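Local coordinates for protein RickCE (Rickettsia bellii, PDB 5HAM) that is a bacterial effector protease of the CE clan that acts as a deubiquitinase, probably cleaving ubiquitin from modified proteins through its catalytic domain, at residues T10-E13 with I14-L18; I228-T231 with E232-K235. One frame throughout, in Å; residues are numbered along the deposited sequence.

Interaction 1: T10-E13 with I14-L18; sequences TENE and ITHLL
Thr15 grips the carbonyl of Glu11 twice in the first turns of helix 11-20. Its backbone N donates to Glu11 O at 2.9 Å, and its hydroxyl OG1 donates to the same oxygen at 3.0 Å. The two donors arrive from opposite faces of the carbonyl plane; OG1 can turn back because it stands beside its own backbone N (chi1 -69°). One residue on, His16 N bonds Asn12 O, and that oxygen also sits over the centre of the imidazole, 3.1 Å above the ring plane. The Asn12 amide lies across the outer end of the His16 ring, Asn12 OD1 3.2 Å from His16 CE1, with the two planes 72° apart. Ile14 N to Thr10 O and Leu17 N to Glu13 O (2.8 Å) complete the helical ladder. Behind this shell stands a capping box. Thr10 OG1 accepts from Asn12 N at the N-cap, while the Glu13 chain, bent at chi2 (93°), folds back so that Glu13 OE1 accepts from Thr10 N at 3.0 Å. Farther out, Gln257 of helix 255-262 accepts from His16 ND1, and Ala32 N of strand 27-34 holds Glu11 OE2. Ile14, Leu17 and Leu18 pack on helix 211-223, and Leu17 also reaches helix 238-251, which leaves this N-terminal helix lodged among three helices and the edge strand 27-34.

Interaction 2: I228-T231 with E232-K235; sequences ILST and EESK
Ser230 and Glu233 form a capping box at the start of the short, weakly bonded helix 231-234, in the loop that follows helix 211-223 in the catalytic domain. Glu233 runs back along the N-cap residue. Glu233 CB lies 3.8 Å from Ser230 OG, and Glu233 CG passes the same hydroxyl slightly closer. CG stands beside the backbone N of Glu233 (chi1 -54°), the chain extends from there, and CD lies near both OG and the backbone N of Ser230. At the tip, Glu233 OE1 accepts from Ser230 N at 2.9 Å, on the anti side and 24° out of the carboxylate plane, and takes a weak, long bond from Ser230 OG. OE1 also passes Leu229 CA and CD2, where the two side chains cross at about a right angle. In return, Ser230 OG accepts from Glu233 N at 3.1 Å in an almost straight bond (177°). Together the reciprocal bonds occupy the N-H of Glu233, the third residue after the cap, and the N-H of Ser230 itself. Ser234 closes the turn from the inside: its OG donates to Ser230 O at 2.8 Å from above the carbonyl plane, whereas its backbone N bonds the same oxygen only weakly. On the outer side, Lys235 NZ makes a salt bridge to Glu232 OE1. Thr231 OG1 is held by Lys203 O and Leu229 O by Gln204, while Leu229 packs on helices 211-223 and 238-251. A water donates to Glu233 OE1 at 2.9 Å.

From the N terminus, interaction 1 comes first, starting helix 11-20. Strand 27-34, the long helices, the rest of the mixed sheet and helix 211-223 intervene before interaction 2 starts the short helix 231-234. The contacts follow in series: each closes only a local turn, and they neither nest nor cross. The centres of interactions 1 and 2 are 22 Å apart. The nearest atoms of interactions 1 and 2 are about 11 Å apart, with no touch between them. Both cap the N-terminal end of a helix, and both pack against helices 211-223 and 238-251. Interaction 1 ties the N-terminal helix to edge strand 27-34 and helix 255-262, while 228-235 connects helix 211-223 to helix 238-251.

Interaction 1: T10-E13 with I14-L18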
loop_
_atom_site.group_PDB
_atom_site.type_symbol
_atom_site.label_atom_id
_atom_site.label_comp_id
_atom_site.label_asym_id
_atom_site.label_seq_id
_atom_site.Cartn_x
_atom_site.Cartn_y
_atom_site.Cartn_z
ATOM N N THR A 10 -1.499 -5.458 -9.211
ATOM C CA THR A 10 -1.986 -4.117 -8.961
ATOM C C THR A 10 -3.278 -4.228 -8.162
ATOM O O THR A 10 -3.823 -5.325 -8.002
ATOM C CB THR A 10 -2.281 -3.413 -10.265
ATOM O OG1 THR A 10 -3.485 -3.957 -10.815
ATOM C CG2 THR A 10 -1.145 -3.659 -11.234
ATOM N N GLU A 11 -3.761 -3.094 -7.666
ATOM C CA GLU A 11 -4.991 -3.050 -6.882
ATOM C C GLU A 11 -6.163 -3.673 -7.639
ATOM O O GLU A 11 -7.081 -4.233 -7.046
ATOM C CB GLU A 11 -5.317 -1.602 -6.515
ATOM C CG GLU A 11 -6.508 -1.441 -5.598
ATOM C CD GLU A 11 -6.808 0.017 -5.292
ATOM O OE1 GLU A 11 -5.964 0.885 -5.630
ATOM O OE2 GLU A 11 -7.885 0.292 -4.714
ATOM N N ASN A 12 -6.112 -3.569 -8.958
ATOM C CA ASN A 12 -7.183 -4.024 -9.805
ATOM C C ASN A 12 -7.379 -5.528 -9.687
ATOM O O ASN A 12 -8.498 -5.997 -9.512
ATOM C CB ASN A 12 -6.905 -3.618 -11.250
ATOM C CG ASN A 12 -8.104 -3.781 -12.125
ATOM O OD1 ASN A 12 -8.044 -4.437 -13.165
ATOM N ND2 ASN A 12 -9.223 -3.203 -11.701
ATOM N N GLU A 13 -6.285 -6.277 -9.749
ATOM C CA GLU A 13 -6.356 -7.725 -9.604
ATOM C C GLU A 13 -6.737 -8.120 -8.199
ATOM O O GLU A 13 -7.550 -9.018 -8.001
ATOM C CB GLU A 13 -5.019 -8.377 -9.932
ATOM C CG GLU A 13 -4.747 -8.496 -11.399
ATOM C CD GLU A 13 -3.964 -7.331 -11.937
ATOM O OE1 GLU A 13 -3.603 -6.424 -11.151
ATOM O OE2 GLU A 13 -3.706 -7.335 -13.158
ATOM N N ILE A 14 -6.117 -7.471 -7.226
ATOM C CA ILE A 14 -6.362 -7.812 -5.835
ATOM C C ILE A 14 -7.860 -7.680 -5.536
ATOM O O ILE A 14 -8.479 -8.584 -4.988
ATOM C CB ILE A 14 -5.509 -6.933 -4.916
ATOM C CG1 ILE A 14 -4.043 -7.348 -5.041
ATOM C CG2 ILE A 14 -5.962 -7.044 -3.473
ATOM C CD1 ILE A 14 -3.092 -6.423 -4.329
ATOM N N THR A 15 -8.429 -6.561 -5.964
ATOM C CA THR A 15 -9.846 -6.265 -5.789
ATOM C C THR A 15 -10.740 -7.294 -6.481
ATOM O O THR A 15 -11.690 -7.778 -5.886
ATOM C CB THR A 15 -10.151 -4.823 -6.272
ATOM O OG1 THR A 15 -9.541 -3.900 -5.360
ATOM C CG2 THR A 15 -11.610 -4.552 -6.284
ATOM N N HIS A 16 -10.418 -7.647 -7.722
ATOM C CA HIS A 16 -11.200 -8.645 -8.465
ATOM C C HIS A 16 -11.104 -10.037 -7.856
ATOM O O HIS A 16 -12.104 -10.741 -7.715
ATOM C CB HIS A 16 -10.739 -8.736 -9.921
ATOM C CG HIS A 16 -10.941 -7.479 -10.699
ATOM N ND1 HIS A 16 -10.353 -7.254 -11.927
ATOM C CD2 HIS A 16 -11.663 -6.365 -10.418
ATOM C CE1 HIS A 16 -10.705 -6.063 -12.367
ATOM N NE2 HIS A 16 -11.492 -5.501 -11.473
ATOM N N LEU A 17 -9.881 -10.442 -7.540
ATOM C CA LEU A 17 -9.643 -11.723 -6.911
ATOM C C LEU A 17 -10.425 -11.843 -5.604
ATOM O O LEU A 17 -11.014 -12.890 -5.326
ATOM C CB LEU A 17 -8.149 -11.909 -6.672
ATOM C CG LEU A 17 -7.459 -12.304 -7.970
ATOM C CD1 LEU A 17 -5.949 -12.112 -7.873
ATOM C CD2 LEU A 17 -7.838 -13.744 -8.280
ATOM N N LEU A 18 -10.446 -10.768 -4.822
ATOM C CA LEU A 18 -11.140 -10.780 -3.539
ATOM C C LEU A 18 -12.641 -10.864 -3.738
ATOM O O LEU A 18 -13.308 -11.722 -3.157
ATOM C CB LEU A 18 -10.798 -9.540 -2.715
ATOM C CG LEU A 18 -9.433 -9.566 -2.024
ATOM C CD1 LEU A 18 -9.132 -8.202 -1.429
ATOM C CD2 LEU A 18 -9.393 -10.649 -0.962
#

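Interaction 2: I228-T231 with E232-K235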
loop_
_atom_site.group_PDB
_atom_site.type_symbol
_atom_site.label_atom_id
_atom_site.label_comp_id
_atom_site.label_asym_id
_atom_site.label_seq_id
_atom_site.Cartn_x
_atom_site.Cartn_y
_atom_site.Cartn_z
ATOM N N ILE A 228 -4.440 -18.543 8.039
ATOM C CA ILE A 228 -3.666 -18.257 6.837
ATOM C C ILE A 228 -2.560 -19.297 6.651
ATOM O O ILE A 228 -2.311 -20.109 7.546
ATOM C CB ILE A 228 -3.063 -16.838 6.877
ATOM C CG1 ILE A 228 -2.006 -16.717 7.970
ATOM C CG2 ILE A 228 -4.154 -15.794 7.090
ATOM C CD1 ILE A 228 -1.331 -15.350 7.968
ATOM N N LEU A 229 -1.918 -19.282 5.486
ATOM C CA LEU A 229 -0.847 -20.226 5.197
ATOM C C LEU A 229 0.354 -19.940 6.082
ATOM O O LEU A 229 0.866 -18.836 6.079
ATOM C CB LEU A 229 -0.436 -20.130 3.727
ATOM C CG LEU A 229 -1.458 -20.592 2.691
ATOM C CD1 LEU A 229 -1.142 -19.983 1.331
ATOM C CD2 LEU A 229 -1.430 -22.103 2.632
ATOM N N SER A 230 0.804 -20.936 6.832
ATOM C CA SER A 230 1.906 -20.715 7.751
ATOM C C SER A 230 3.194 -20.483 6.984
ATOM O O SER A 230 3.237 -20.629 5.751
ATOM C CB SER A 230 2.086 -21.918 8.658
ATOM O OG SER A 230 2.590 -22.997 7.910
ATOM N N THR A 231 4.243 -20.113 7.716
ATOM C CA THR A 231 5.555 -19.940 7.107
ATOM C C THR A 231 5.949 -21.247 6.433
ATOM O O THR A 231 6.402 -21.255 5.296
ATOM C CB THR A 231 6.627 -19.500 8.127
ATOM O OG1 THR A 231 6.272 -18.225 8.685
ATOM C CG2 THR A 231 7.968 -19.359 7.434
ATOM N N GLU A 232 5.705 -22.356 7.127
ATOM C CA GLU A 232 6.044 -23.683 6.625
ATOM C C GLU A 232 5.347 -24.035 5.300
ATOM O O GLU A 232 6.004 -24.399 4.323
ATOM C CB GLU A 232 5.755 -24.734 7.703
ATOM C CG GLU A 232 6.459 -26.067 7.517
ATOM C CD GLU A 232 7.978 -25.992 7.694
ATOM O OE1 GLU A 232 8.532 -24.877 7.858
ATOM O OE2 GLU A 232 8.620 -27.068 7.670
ATOM N N GLU A 233 4.025 -23.903 5.265
ATOM C CA GLU A 233 3.254 -24.175 4.046
ATOM C C GLU A 233 3.528 -23.187 2.912
ATOM O O GLU A 233 3.180 -23.438 1.764
ATOM C CB GLU A 233 1.755 -24.166 4.346
ATOM C CG GLU A 233 1.332 -25.100 5.465
ATOM C CD GLU A 233 -0.021 -24.710 6.074
ATOM O OE1 GLU A 233 -0.323 -23.489 6.168
ATOM O OE2 GLU A 233 -0.777 -25.628 6.461
ATOM N N SER A 234 4.128 -22.051 3.231
ATOM C CA SER A 234 4.291 -21.011 2.233
ATOM C C SER A 234 5.558 -21.208 1.440
ATOM O O SER A 234 5.715 -20.635 0.370
ATOM C CB SER A 234 4.286 -19.648 2.889
ATOM O OG SER A 234 2.977 -19.330 3.308
ATOM N N LYS A 235 6.455 -22.034 1.965
ATOM C CA LYS A 235 7.718 -22.330 1.299
ATOM C C LYS A 235 7.478 -22.973 -0.065
ATOM O O LYS A 235 6.361 -23.380 -0.381
ATOM C CB LYS A 235 8.571 -23.249 2.183
ATOM C CG LYS A 235 8.910 -22.645 3.537
ATOM C CD LYS A 235 9.833 -23.535 4.357
ATOM C CE LYS A 235 10.232 -22.868 5.674
ATOM N NZ LYS A 235 11.088 -23.754 6.523
HETATM O O HOH W 1 -2.567 -22.496 7.699
#